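Local coordinates for protein ribose-phosphate pyrophosphokinase (Mycobacterium smegmatis, PDB 5MP7) that probably transfers the pyrophosphoryl group of ATP to ribose 5-phosphate, using magnesium, to make phosphoribosyl pyrophosphate (PRPP) for nucleotide biosynthesis, at residues V135-T139 with D140-G144; M153-Q156 with K157-G161; V175-D178 with S179-R183; G219-G223 with K224-L228; L263-A267 with P268-A272. All coordinates share one frame; numbering follows the deposited sequence.

How the contacts relate
Following the chain from its N terminus, contact 1 closes the turn after strand 131-135, contact 2 the entry from strand 150-153 into helix 156-167, contact 3 the passage from strand 172-176 to helix 182-191, contact 4 the turn into strand 225-230, and contact 5 the start of helix 267-273. All five are local and follow in series; none nests within or crosses another. Contacts 1 and 2 touch through neighbouring strands of the five-stranded parallel sheet, a salt bridge adding to the junction. Contacts 3 and 4 meet in the second sheet, where strands 172-176 and 225-230 pair. Contact 5 stands apart, about 21 Å centre to centre from contact 3.

Contact 1 of 5, residues V135-T139 with D140-G144; sequences VDLHT and DQIQG
Leu-137 and Ile-142 meet at a slant, methyl to methyl, with Leu-137 CD2 4.0 Å from Ile-142 CG2. The other leucine branch, CD1, lies 4.2 Å from both Ile-142 CB and Gln-143 N, so the forked end of the leucine straddles one flank of the isoleucine. Both residues are buried, and branched aliphatic chains suit this inner side of the turn. Ile-142 is approached from another quarter by Thr-139, whose side chain stands roughly at a right angle to it and sets OG1 3.6 Å from Ile-142 CG1. That hydroxyl takes its polar partner elsewhere, in a hydrogen bond with Asp-106 OD2. Gln-141 bends at chi2 (74°), which brings its amide oxygen back to the threonine, across its side chain, OE1 resting 3.7 Å from Thr-139 CB. Along the backbone, Ile-142 N donates to Thr-139 O over 3.3 Å, from above the carbonyl plane, at the start of the 3-10 segment 140-144. Asp-140 forms a salt bridge with Arg-154 that ties the turn to the chain following strand 150-153. In sequence between the leucine and the threonine comes His-138, a probable magnesium ligand whose ND1 is hydrogen-bonded to Asp-231. Apolar groups thus line the inside of the turn while Thr-139, Asp-140 and His-138 find polar partners outside it, consistent with holding the loop that carries the predicted metal-binding histidine in a defined shape.

Contact 2 of 5, residues M153-Q156 with K157-G161; sequences MRAQ and KLLTG
Ala-155 O receives Leu-159 N in the opening turn of helix 156-167, an i to i+4 bond of 2.9 Å that is nearly straight at the hydrogen (164°). One residue on, Gln-156 O is gripped twice by Thr-160: the backbone N comes in almost head-on at 2.9 Å, and OG1 donates at 2.8 Å from above the carbonyl plane. The second bond depends on the threonine torsion, since chi1 of 57° places OG1 between the backbone N and the carbonyl carbon and turns it back over the preceding turn. Threonine suits this buried site because its hydroxyl is satisfied inside the helix and its methyl is left for packing. Beside the first bond, Ala-155 CB lies 4.1 Å from Leu-159 CD1, a small residue making way for the larger one.

A second shell fixes these atoms. Asp-136 OD2 accepts a hydrogen bond from Ala-155 N, anchoring the chain as it enters the helix, and Thr-259 packs on both Ala-155 and Leu-159. Gln-156 and Thr-160 face helix 182-191, where both touch Trp-188. On that flank the extended glutamine runs alongside the threonine, with Gln-156 CG 4.2 Å from Thr-160 CG2.

Contact 3 of 5, residues V175-D178 with S179-R183; sequences VSPD and SGRVR
Asp-178 CG stands between its own backbone N and carbonyl carbon (chi1 80°), which swings OD2 forward to accept from Gly-180 N at 3.1 Å; this side-chain oxygen to i+2 amide link makes an Asx turn. A second torsion acts from the strand side: Ser-176 OG, trans to its backbone N (chi1 -174°), donates to Asp-178 O over 2.8 Å. Together they shape the first connection of a beta-alpha-beta unit, in which strand 172-176 passes into helix 182-191 and then strand 197-202.

The Gly-180 amide meets the carboxylate from well above its plane, 75° out of it. Glycine fits here because it has no beta carbon to crowd OD2. Asp-178 O, already held by the serine, also takes a weak bond from Arg-181 N at 3.3 Å. The small hydroxymethyl of Ser-176 lets the turn close tightly, for its OG lies just 3.1 Å from Arg-181 CB. The other carboxylate oxygen, Asp-178 OD1, rests 3.5 Å from that same Arg-181 CB. Arg-181 occupies the N-cap position, but its guanidinium leads away from the turn and binds Thr-229 OG1 on strand 225-230.

Asp-178 is a probable magnesium ligand, and Pro-177 O accepts a hydrogen bond from Lys-202, the predicted active-site lysine, which places the turn beside the predicted metal and active-site positions. Where the helix begins, Val-182 packs against Phe-199 of strand 197-202, with CG2 3.8 Å from Asp-178 O and 4.1 Å from Ser-176 CB.

Contact 4 of 5, residues G219-G223 with K224-L228; sequences GDVKG and KTCIL
Val-221 lies against the sulfur of Cys-226: Val-221 CB is 3.9 Å from Cys-226 SG, and Val-221 CG1 is 4.1 Å from Cys-226 SG. The cysteine torsion accounts for this: with chi1 at -65°, SG sits anti to the carbonyl carbon and beside the backbone N, on the flank where the valine arrives. Both residues are buried, and a compact branched chain beside a small, polarisable thiol makes a close fit. Leu-246 of helix 237-248 and Val-173 of strand 172-176 also pack on both residues.

Between these two residues the chain reverses in a type II beta turn running from Val-221 to Lys-224. Its closing bond, Lys-224 N to Val-221 O, is 2.9 Å long, with the donor above the carbonyl plane. Gly-223 holds the third position at positive phi (72°), a conformation that glycine adopts readily, while the CB of exposed Lys-222 before it points away from the second segment.

The turn leads out of the loop after strand 215-218 and into strand 225-230, which runs between strands 172-176 and 253-258 in the mixed sheet. It lies away from the substrate sites, while the far end of the strand reaches Asp-230, a predicted ribose 5-phosphate residue. Gly-223 is also fastened by a backbone hydrogen bond to Gly-250.

Lys-224 begins beside the turn. Its CB comes 3.3 Å from Val-221 O and its CG 3.6 Å from Lys-222 O, so the aliphatic root of the chain lies against the turn carbonyls. The ammonium travels farther, to a salt bridge with Asp-171 just ahead of strand 172-176. Asp-220 OD2 remains 5.6 Å from Lys-224 NZ, a separation at which the charges may attract weakly.

Contact 5 of 5, residues L263-A267 with P268-A272; sequences LSDPA and PQRLA
Pro-266 O and Arg-270 N form a short hydrogen bond of 2.7 Å at the mouth of helix 267-273, nearly straight (165°) and approached almost along the C=O axis. Ala-267 O repeats the pattern with Leu-271 N at 2.8 Å. Pro-266 holds the N-cap position, and Pro-268 suits the first turn because an amide hydrogen there would have no carbonyl of the helix to meet.

Bends at chi2 (-130°) and chi3 (-93°) bring Arg-270 alongside Pro-266, the two side chains pointing the same way. Pro-266 CG then sits 3.9 Å above one face of the guanidinium, offset toward its rim. Asp-265 OD2 stays 4.5 Å from Arg-270 NH2 and well out of that plane, so the charges probably attract without a salt bridge; NH2 makes a weak hydrogen bond with Thr-235 O.

The loop before the helix is a type II' turn, Ser-264 to Ala-267, closed by Ala-267 N on Ser-264 O at 3.2 Å. Pro-268 CD lies against it, 3.6 Å from Asp-265 O. On the buried side Leu-263 and Leu-271 cross at about a right angle, CD2 of the first 3.8 Å from CD1 of the second.

Both leucines rest on Ile-233 of strand 232-233, and Phe-293 packs on Leu-271. Ser-264 OG is hydrogen-bonded to Asp-234 OD1, on a residue predicted to bind ribose 5-phosphate, while Ser-264 and Asp-265 also pack on Ala-44 of a neighbouring subunit, placing the turn between strand 232-233, helix 267-273 and the subunit interface.

Contact 1 of 5, residues V135-T139 with D140-G144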
loop_
_atom_site.group_PDB
_atom_site.type_symbol
_atom_site.label_atom_id
_atom_site.label_comp_id
_atom_site.label_asym_id
_atom_site.label_seq_id
_atom_site.Cartn_x
_atom_site.Cartn_y
_atom_site.Cartn_z
ATOM N N VAL A 135 42.663 -21.239 46.764
ATOM C CA VAL A 135 42.743 -22.571 47.330
ATOM C C VAL A 135 43.215 -23.513 46.248
ATOM O O VAL A 135 42.590 -23.583 45.194
ATOM C CB VAL A 135 41.368 -23.061 47.846
ATOM C CG1 VAL A 135 41.496 -24.434 48.524
ATOM C CG2 VAL A 135 40.760 -22.048 48.819
ATOM N N ASP A 136 44.247 -24.295 46.551
ATOM C CA ASP A 136 44.742 -25.355 45.675
ATOM C C ASP A 136 44.871 -24.984 44.196
ATOM O O ASP A 136 44.186 -25.515 43.298
ATOM C CB ASP A 136 43.973 -26.668 45.874
ATOM C CG ASP A 136 44.361 -27.395 47.187
ATOM O OD1 ASP A 136 45.574 -27.475 47.543
ATOM O OD2 ASP A 136 43.447 -27.878 47.896
ATOM N N LEU A 137 45.774 -24.041 43.966
ATOM C CA LEU A 137 46.179 -23.665 42.633
ATOM C C LEU A 137 46.613 -24.881 41.809
ATOM O O LEU A 137 47.205 -25.822 42.321
ATOM C CB LEU A 137 47.304 -22.648 42.711
ATOM C CG LEU A 137 46.934 -21.367 43.434
ATOM C CD1 LEU A 137 48.173 -20.596 43.821
ATOM C CD2 LEU A 137 46.005 -20.527 42.579
ATOM N N HIS A 138 46.323 -24.836 40.516
ATOM C CA HIS A 138 46.705 -25.892 39.602
ATOM C C HIS A 138 48.224 -26.147 39.661
ATOM O O HIS A 138 48.656 -27.298 39.595
ATOM C CB HIS A 138 46.276 -25.511 38.187
ATOM C CG HIS A 138 46.599 -26.542 37.165
ATOM N ND1 HIS A 138 45.890 -27.719 37.064
ATOM C CD2 HIS A 138 47.555 -26.587 36.210
ATOM C CE1 HIS A 138 46.391 -28.446 36.081
ATOM N NE2 HIS A 138 47.399 -27.778 35.543
ATOM N N THR A 139 49.010 -25.065 39.749
ATOM C CA THR A 139 50.444 -25.140 40.068
ATOM C C THR A 139 50.795 -24.125 41.116
ATOM O O THR A 139 50.283 -23.017 41.094
ATOM C CB THR A 139 51.355 -24.848 38.853
ATOM O OG1 THR A 139 50.758 -23.831 38.034
ATOM C CG2 THR A 139 51.619 -26.145 38.035
ATOM N N ASP A 140 51.718 -24.505 41.986
ATOM C CA ASP A 140 52.143 -23.679 43.081
ATOM C C ASP A 140 52.863 -22.416 42.587
ATOM O O ASP A 140 52.837 -21.387 43.236
ATOM C CB ASP A 140 53.055 -24.487 44.011
ATOM C CG ASP A 140 52.392 -25.810 44.536
ATOM O OD1 ASP A 140 51.430 -26.307 43.905
ATOM O OD2 ASP A 140 52.854 -26.360 45.573
ATOM N N GLN A 141 53.438 -22.464 41.398
ATOM C CA GLN A 141 54.184 -21.330 40.848
ATOM C C GLN A 141 53.318 -20.144 40.507
ATOM O O GLN A 141 53.832 -19.034 40.429
ATOM C CB GLN A 141 55.007 -21.721 39.615
ATOM C CG GLN A 141 56.229 -22.573 39.952
ATOM C CD GLN A 141 55.853 -23.991 40.309
ATOM O OE1 GLN A 141 54.943 -24.567 39.720
ATOM N NE2 GLN A 141 56.520 -24.551 41.311
ATOM N N ILE A 142 52.005 -20.353 40.333
ATOM C CA ILE A 142 51.048 -19.242 40.136
ATOM C C ILE A 142 51.149 -18.181 41.257
ATOM O O ILE A 142 50.837 -17.017 41.049
ATOM C CB ILE A 142 49.607 -19.793 39.990
ATOM C CG1 ILE A 142 49.482 -20.508 38.654
ATOM C CG2 ILE A 142 48.569 -18.685 40.066
ATOM C CD1 ILE A 142 48.208 -21.290 38.467
ATOM N N GLN A 143 51.573 -18.608 42.435
ATOM C CA GLN A 143 51.866 -17.725 43.539
ATOM C C GLN A 143 52.877 -16.608 43.141
ATOM O O GLN A 143 52.743 -15.466 43.543
ATOM C CB GLN A 143 52.395 -18.586 44.670
ATOM C CG GLN A 143 52.385 -17.990 46.048
ATOM C CD GLN A 143 52.874 -18.994 47.089
ATOM O OE1 GLN A 143 53.810 -19.785 46.842
ATOM N NE2 GLN A 143 52.262 -18.959 48.262
ATOM N N GLY A 144 53.829 -16.913 42.279
ATOM C CA GLY A 144 54.733 -15.898 41.749
ATOM C C GLY A 144 54.227 -14.991 40.621
ATOM O O GLY A 144 54.946 -14.079 40.206
#

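Contact 2 of 5, residues M153-Q156 with K157-G161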
loop_
_atom_site.group_PDB
_atom_site.type_symbol
_atom_site.label_atom_id
_atom_site.label_comp_id
_atom_site.label_asym_id
_atom_site.label_seq_id
_atom_site.Cartn_x
_atom_site.Cartn_y
_atom_site.Cartn_z
ATOM N N MET A 153 46.110 -21.436 49.982
ATOM C CA MET A 153 45.540 -22.343 50.984
ATOM C C MET A 153 45.375 -23.735 50.425
ATOM O O MET A 153 45.076 -23.936 49.246
ATOM C CB MET A 153 44.197 -21.790 51.475
ATOM C CG MET A 153 44.287 -20.397 52.092
ATOM S SD MET A 153 45.490 -20.288 53.455
ATOM C CE MET A 153 47.073 -19.835 52.749
ATOM N N ARG A 154 45.584 -24.710 51.287
ATOM C CA ARG A 154 45.507 -26.094 50.885
ATOM C C ARG A 154 44.367 -26.805 51.562
ATOM O O ARG A 154 44.182 -26.667 52.740
ATOM C CB ARG A 154 46.818 -26.799 51.226
ATOM C CG ARG A 154 47.795 -26.881 50.078
ATOM C CD ARG A 154 48.689 -25.678 50.023
ATOM N NE ARG A 154 49.839 -25.961 49.162
ATOM C CZ ARG A 154 50.870 -25.135 48.995
ATOM N NH1 ARG A 154 50.930 -23.960 49.661
ATOM N NH2 ARG A 154 51.844 -25.492 48.162
ATOM N N ALA A 155 43.639 -27.618 50.806
ATOM C CA ALA A 155 42.551 -28.438 51.337
ATOM C C ALA A 155 43.007 -29.857 51.719
ATOM O O ALA A 155 42.201 -30.671 52.142
ATOM C CB ALA A 155 41.438 -28.517 50.297
ATOM N N GLN A 156 44.285 -30.158 51.509
ATOM C CA GLN A 156 44.826 -31.475 51.742
ATOM C C GLN A 156 44.511 -32.041 53.128
ATOM O O GLN A 156 44.065 -33.166 53.219
ATOM C CB GLN A 156 46.328 -31.453 51.558
ATOM C CG GLN A 156 46.950 -32.818 51.647
ATOM C CD GLN A 156 48.443 -32.758 51.463
ATOM O OE1 GLN A 156 49.012 -31.797 50.901
ATOM N NE2 GLN A 156 49.098 -33.776 51.958
ATOM N N LYS A 157 44.794 -31.287 54.180
ATOM C CA LYS A 157 44.487 -31.720 55.531
ATOM C C LYS A 157 43.000 -32.027 55.695
ATOM O O LYS A 157 42.643 -32.998 56.333
ATOM C CB LYS A 157 44.912 -30.690 56.569
ATOM C CG LYS A 157 46.407 -30.693 56.859
ATOM C CD LYS A 157 46.692 -30.095 58.235
ATOM C CE LYS A 157 48.145 -30.262 58.652
ATOM N NZ LYS A 157 48.973 -29.115 58.197
ATOM N N LEU A 158 42.150 -31.191 55.120
ATOM C CA LEU A 158 40.723 -31.378 55.183
ATOM C C LEU A 158 40.284 -32.672 54.471
ATOM O O LEU A 158 39.500 -33.446 55.024
ATOM C CB LEU A 158 40.005 -30.150 54.586
ATOM C CG LEU A 158 38.482 -30.183 54.391
ATOM C CD1 LEU A 158 37.745 -30.074 55.735
ATOM C CD2 LEU A 158 38.086 -29.043 53.459
ATOM N N LEU A 159 40.760 -32.890 53.258
ATOM C CA LEU A 159 40.375 -34.068 52.494
ATOM C C LEU A 159 40.978 -35.366 53.060
ATOM O O LEU A 159 40.278 -36.358 53.137
ATOM C CB LEU A 159 40.715 -33.912 51.030
ATOM C CG LEU A 159 39.961 -32.804 50.266
ATOM C CD1 LEU A 159 40.732 -32.336 49.028
ATOM C CD2 LEU A 159 38.600 -33.274 49.818
ATOM N N THR A 160 42.235 -35.354 53.494
ATOM C CA THR A 160 42.876 -36.563 54.025
ATOM C C THR A 160 42.393 -36.855 55.410
ATOM O O THR A 160 42.326 -37.995 55.783
ATOM C CB THR A 160 44.442 -36.513 54.015
ATOM O OG1 THR A 160 44.925 -35.384 54.739
ATOM C CG2 THR A 160 44.956 -36.423 52.578
ATOM N N GLY A 161 42.072 -35.828 56.182
ATOM C CA GLY A 161 41.437 -36.002 57.482
ATOM C C GLY A 161 40.123 -36.764 57.365
ATOM O O GLY A 161 39.848 -37.658 58.144
#

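Contact 3 of 5, residues V175-D178 with S179-R183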
loop_
_atom_site.group_PDB
_atom_site.type_symbol
_atom_site.label_atom_id
_atom_site.label_comp_id
_atom_site.label_asym_id
_atom_site.label_seq_id
_atom_site.Cartn_x
_atom_site.Cartn_y
_atom_site.Cartn_z
ATOM N N VAL A 175 46.764 -42.896 44.126
ATOM C CA VAL A 175 46.960 -42.970 42.667
ATOM C C VAL A 175 46.785 -41.598 42.036
ATOM O O VAL A 175 45.780 -40.917 42.265
ATOM C CB VAL A 175 45.966 -43.925 42.020
ATOM C CG1 VAL A 175 46.248 -44.075 40.540
ATOM C CG2 VAL A 175 46.027 -45.276 42.704
ATOM N N SER A 176 47.744 -41.199 41.222
ATOM C CA SER A 176 47.624 -39.977 40.447
ATOM C C SER A 176 47.091 -40.298 39.046
ATOM O O SER A 176 47.593 -41.178 38.370
ATOM C CB SER A 176 48.973 -39.300 40.331
ATOM O OG SER A 176 48.810 -38.040 39.697
ATOM N N PRO A 177 46.064 -39.586 38.595
ATOM C CA PRO A 177 45.457 -39.910 37.294
ATOM C C PRO A 177 46.316 -39.511 36.099
ATOM O O PRO A 177 45.993 -39.887 34.972
ATOM C CB PRO A 177 44.137 -39.145 37.301
ATOM C CG PRO A 177 44.290 -38.109 38.362
ATOM C CD PRO A 177 45.413 -38.462 39.264
ATOM N N ASP A 178 47.377 -38.740 36.332
ATOM C CA ASP A 178 48.346 -38.418 35.276
ATOM C C ASP A 178 49.692 -37.994 35.860
ATOM O O ASP A 178 49.828 -37.773 37.067
ATOM C CB ASP A 178 47.840 -37.294 34.365
ATOM C CG ASP A 178 48.031 -35.884 34.997
ATOM O OD1 ASP A 178 47.610 -35.653 36.165
ATOM O OD2 ASP A 178 48.662 -35.019 34.335
ATOM N N SER A 179 50.669 -37.871 34.974
ATOM C CA SER A 179 52.050 -37.616 35.370
ATOM C C SER A 179 52.263 -36.260 36.049
ATOM O O SER A 179 53.220 -36.094 36.814
ATOM C CB SER A 179 52.946 -37.734 34.145
ATOM O OG SER A 179 52.447 -36.917 33.103
ATOM N N GLY A 180 51.406 -35.281 35.742
ATOM C CA GLY A 180 51.556 -33.951 36.320
ATOM C C GLY A 180 51.342 -33.865 37.815
ATOM O O GLY A 180 51.852 -32.991 38.470
ATOM N N ARG A 181 50.550 -34.772 38.355
ATOM C CA ARG A 181 50.053 -34.649 39.699
ATOM C C ARG A 181 50.716 -35.606 40.715
ATOM O O ARG A 181 50.329 -35.700 41.889
ATOM C CB ARG A 181 48.588 -34.927 39.453
ATOM C CG ARG A 181 47.610 -35.016 40.566
ATOM C CD ARG A 181 47.187 -33.683 41.154
ATOM N NE ARG A 181 46.521 -33.919 42.442
ATOM C CZ ARG A 181 46.273 -32.995 43.368
ATOM N NH1 ARG A 181 46.589 -31.713 43.201
ATOM N NH2 ARG A 181 45.664 -33.379 44.477
ATOM N N VAL A 182 51.797 -36.252 40.301
ATOM C CA VAL A 182 52.438 -37.285 41.139
ATOM C C VAL A 182 53.012 -36.704 42.443
ATOM O O VAL A 182 52.924 -37.339 43.481
ATOM C CB VAL A 182 53.506 -38.070 40.348
ATOM C CG1 VAL A 182 54.179 -39.127 41.207
ATOM C CG2 VAL A 182 52.863 -38.737 39.151
ATOM N N ARG A 183 53.541 -35.492 42.393
ATOM C CA ARG A 183 54.121 -34.880 43.573
ATOM C C ARG A 183 53.090 -34.638 44.668
ATOM O O ARG A 183 53.367 -34.846 45.842
ATOM C CB ARG A 183 54.825 -33.551 43.214
ATOM C CG ARG A 183 55.370 -32.735 44.399
ATOM C CD ARG A 183 56.329 -33.532 45.253
ATOM N NE ARG A 183 56.426 -32.958 46.591
ATOM C CZ ARG A 183 56.703 -33.641 47.718
ATOM N NH1 ARG A 183 56.938 -34.957 47.721
ATOM N NH2 ARG A 183 56.759 -32.987 48.881
#

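Contact 4 of 5, residues G219-G223 with K224-L228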
loop_
_atom_site.group_PDB
_atom_site.type_symbol
_atom_site.label_atom_id
_atom_site.label_comp_id
_atom_site.label_asym_id
_atom_site.label_seq_id
_atom_site.Cartn_x
_atom_site.Cartn_y
_atom_site.Cartn_z
ATOM N N GLY A 219 52.763 -49.219 39.035
ATOM C CA GLY A 219 52.607 -49.524 40.471
ATOM C C GLY A 219 51.572 -50.639 40.704
ATOM O O GLY A 219 50.831 -50.996 39.787
ATOM N N ASP A 220 51.538 -51.198 41.920
ATOM C CA ASP A 220 50.629 -52.301 42.256
ATOM C C ASP A 220 49.388 -51.831 42.992
ATOM O O ASP A 220 49.471 -51.284 44.107
ATOM C CB ASP A 220 51.326 -53.382 43.091
ATOM C CG ASP A 220 50.437 -54.639 43.281
ATOM O OD1 ASP A 220 50.079 -55.274 42.268
ATOM O OD2 ASP A 220 50.082 -55.004 44.423
ATOM N N VAL A 221 48.237 -52.060 42.371
ATOM C CA VAL A 221 46.961 -51.699 42.970
ATOM C C VAL A 221 46.054 -52.895 43.222
ATOM O O VAL A 221 45.007 -52.748 43.835
ATOM C CB VAL A 221 46.199 -50.679 42.110
ATOM C CG1 VAL A 221 47.067 -49.474 41.836
ATOM C CG2 VAL A 221 45.716 -51.291 40.807
ATOM N N LYS A 222 46.487 -54.074 42.816
ATOM C CA LYS A 222 45.723 -55.310 42.953
ATOM C C LYS A 222 45.260 -55.570 44.389
ATOM O O LYS A 222 46.092 -55.661 45.299
ATOM C CB LYS A 222 46.647 -56.449 42.533
ATOM C CG LYS A 222 46.212 -57.866 42.858
ATOM C CD LYS A 222 47.367 -58.502 43.641
ATOM C CE LYS A 222 47.353 -59.991 43.691
ATOM N NZ LYS A 222 46.522 -60.440 44.819
ATOM N N GLY A 223 43.941 -55.671 44.584
ATOM C CA GLY A 223 43.350 -55.875 45.897
ATOM C C GLY A 223 43.378 -54.691 46.849
ATOM O O GLY A 223 43.076 -54.835 48.034
ATOM N N LYS A 224 43.726 -53.507 46.363
ATOM C CA LYS A 224 43.898 -52.352 47.255
ATOM C C LYS A 224 42.778 -51.357 47.079
ATOM O O LYS A 224 42.131 -51.324 46.028
ATOM C CB LYS A 224 45.225 -51.650 46.969
ATOM C CG LYS A 224 46.459 -52.546 47.028
ATOM C CD LYS A 224 47.206 -52.338 48.301
ATOM C CE LYS A 224 48.516 -53.049 48.361
ATOM N NZ LYS A 224 49.377 -52.421 49.391
ATOM N N THR A 225 42.570 -50.544 48.108
ATOM C CA THR A 225 41.633 -49.413 48.053
ATOM C C THR A 225 42.361 -48.212 47.497
ATOM O O THR A 225 43.215 -47.646 48.164
ATOM C CB THR A 225 41.092 -49.109 49.454
ATOM O OG1 THR A 225 40.409 -50.274 49.935
ATOM C CG2 THR A 225 40.112 -47.948 49.436
ATOM N N CYS A 226 42.027 -47.820 46.274
ATOM C CA CYS A 226 42.696 -46.710 45.589
ATOM C C CYS A 226 42.096 -45.348 45.919
ATOM O O CYS A 226 40.917 -45.171 45.763
ATOM C CB CYS A 226 42.598 -46.898 44.096
ATOM S SG CYS A 226 43.495 -48.365 43.594
ATOM N N ILE A 227 42.941 -44.396 46.319
ATOM C CA ILE A 227 42.573 -43.014 46.480
ATOM C C ILE A 227 43.065 -42.268 45.238
ATOM O O ILE A 227 44.249 -41.962 45.127
ATOM C CB ILE A 227 43.243 -42.380 47.714
ATOM C CG1 ILE A 227 43.206 -43.299 48.940
ATOM C CG2 ILE A 227 42.601 -41.050 48.040
ATOM C CD1 ILE A 227 41.836 -43.689 49.439
ATOM N N LEU A 228 42.155 -41.989 44.312
ATOM C CA LEU A 228 42.453 -41.257 43.095
ATOM C C LEU A 228 42.354 -39.781 43.387
ATOM O O LEU A 228 41.283 -39.270 43.704
ATOM C CB LEU A 228 41.426 -41.593 42.048
ATOM C CG LEU A 228 41.651 -41.489 40.561
ATOM C CD1 LEU A 228 43.070 -41.795 40.167
ATOM C CD2 LEU A 228 40.666 -42.427 39.885
#

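Contact 5 of 5, residues L263-A267 with P268-A272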
loop_
_atom_site.group_PDB
_atom_site.type_symbol
_atom_site.label_atom_id
_atom_site.label_comp_id
_atom_site.label_asym_id
_atom_site.label_seq_id
_atom_site.Cartn_x
_atom_site.Cartn_y
_atom_site.Cartn_z
ATOM N N LEU A 263 32.627 -30.016 37.552
ATOM C CA LEU A 263 31.538 -30.966 37.238
ATOM C C LEU A 263 30.635 -30.547 36.086
ATOM O O LEU A 263 29.424 -30.568 36.186
ATOM C CB LEU A 263 30.720 -31.250 38.485
ATOM C CG LEU A 263 31.519 -31.923 39.609
ATOM C CD1 LEU A 263 30.691 -31.934 40.881
ATOM C CD2 LEU A 263 31.915 -33.349 39.257
ATOM N N SER A 264 31.246 -30.167 34.979
ATOM C CA SER A 264 30.511 -29.767 33.796
ATOM C C SER A 264 29.925 -30.963 33.080
ATOM O O SER A 264 30.418 -32.073 33.238
ATOM C CB SER A 264 31.474 -29.083 32.821
ATOM O OG SER A 264 32.378 -28.210 33.456
ATOM N N ASP A 265 28.908 -30.702 32.257
ATOM C CA ASP A 265 28.397 -31.623 31.217
ATOM C C ASP A 265 27.917 -32.970 31.767
ATOM O O ASP A 265 27.011 -32.985 32.635
ATOM C CB ASP A 265 29.302 -31.667 29.944
ATOM C CG ASP A 265 30.804 -31.929 30.220
ATOM O OD1 ASP A 265 31.594 -31.000 30.399
ATOM O OD2 ASP A 265 31.233 -33.068 30.196
ATOM N N PRO A 266 28.518 -34.086 31.313
ATOM C CA PRO A 266 28.109 -35.410 31.692
ATOM C C PRO A 266 28.866 -35.955 32.916
ATOM O O PRO A 266 28.725 -37.144 33.221
ATOM C CB PRO A 266 28.489 -36.203 30.447
ATOM C CG PRO A 266 29.744 -35.546 30.009
ATOM C CD PRO A 266 29.716 -34.171 30.482
ATOM N N ALA A 267 29.654 -35.117 33.599
ATOM C CA ALA A 267 30.498 -35.593 34.689
ATOM C C ALA A 267 29.693 -36.232 35.803
ATOM O O ALA A 267 30.058 -37.274 36.261
ATOM C CB ALA A 267 31.368 -34.488 35.251
ATOM N N PRO A 268 28.586 -35.615 36.215
ATOM C CA PRO A 268 27.764 -36.269 37.244
ATOM C C PRO A 268 27.273 -37.665 36.855
ATOM O O PRO A 268 27.394 -38.599 37.614
ATOM C CB PRO A 268 26.594 -35.314 37.408
ATOM C CG PRO A 268 27.117 -34.010 36.914
ATOM C CD PRO A 268 28.012 -34.333 35.776
ATOM N N GLN A 269 26.753 -37.791 35.654
ATOM C CA GLN A 269 26.331 -39.071 35.117
ATOM C C GLN A 269 27.513 -40.062 34.944
ATOM O O GLN A 269 27.417 -41.239 35.292
ATOM C CB GLN A 269 25.646 -38.763 33.798
ATOM C CG GLN A 269 25.600 -39.946 32.838
ATOM C CD GLN A 269 24.212 -40.530 32.866
ATOM O OE1 GLN A 269 23.242 -39.844 32.483
ATOM N NE2 GLN A 269 24.073 -41.751 33.377
ATOM N N ARG A 270 28.620 -39.556 34.401
ATOM C CA ARG A 270 29.870 -40.301 34.202
ATOM C C ARG A 270 30.434 -40.867 35.501
ATOM O O ARG A 270 30.758 -42.069 35.586
ATOM C CB ARG A 270 30.920 -39.386 33.522
ATOM C CG ARG A 270 30.928 -39.571 32.000
ATOM C CD ARG A 270 32.338 -39.796 31.483
ATOM N NE ARG A 270 32.936 -38.556 31.074
ATOM C CZ ARG A 270 32.945 -38.020 29.856
ATOM N NH1 ARG A 270 32.334 -38.594 28.819
ATOM N NH2 ARG A 270 33.560 -36.853 29.688
ATOM N N LEU A 271 30.485 -40.029 36.528
ATOM C CA LEU A 271 31.021 -40.441 37.814
ATOM C C LEU A 271 30.116 -41.358 38.632
ATOM O O LEU A 271 30.595 -42.294 39.286
ATOM C CB LEU A 271 31.368 -39.237 38.642
ATOM C CG LEU A 271 32.458 -38.357 38.023
ATOM C CD1 LEU A 271 32.566 -37.074 38.830
ATOM C CD2 LEU A 271 33.792 -39.066 38.005
ATOM N N ALA A 272 28.818 -41.107 38.564
ATOM C CA ALA A 272 27.828 -41.975 39.215
ATOM C C ALA A 272 27.800 -43.405 38.627
ATOM O O ALA A 272 27.599 -44.354 39.363
ATOM C CB ALA A 272 26.441 -41.349 39.130
#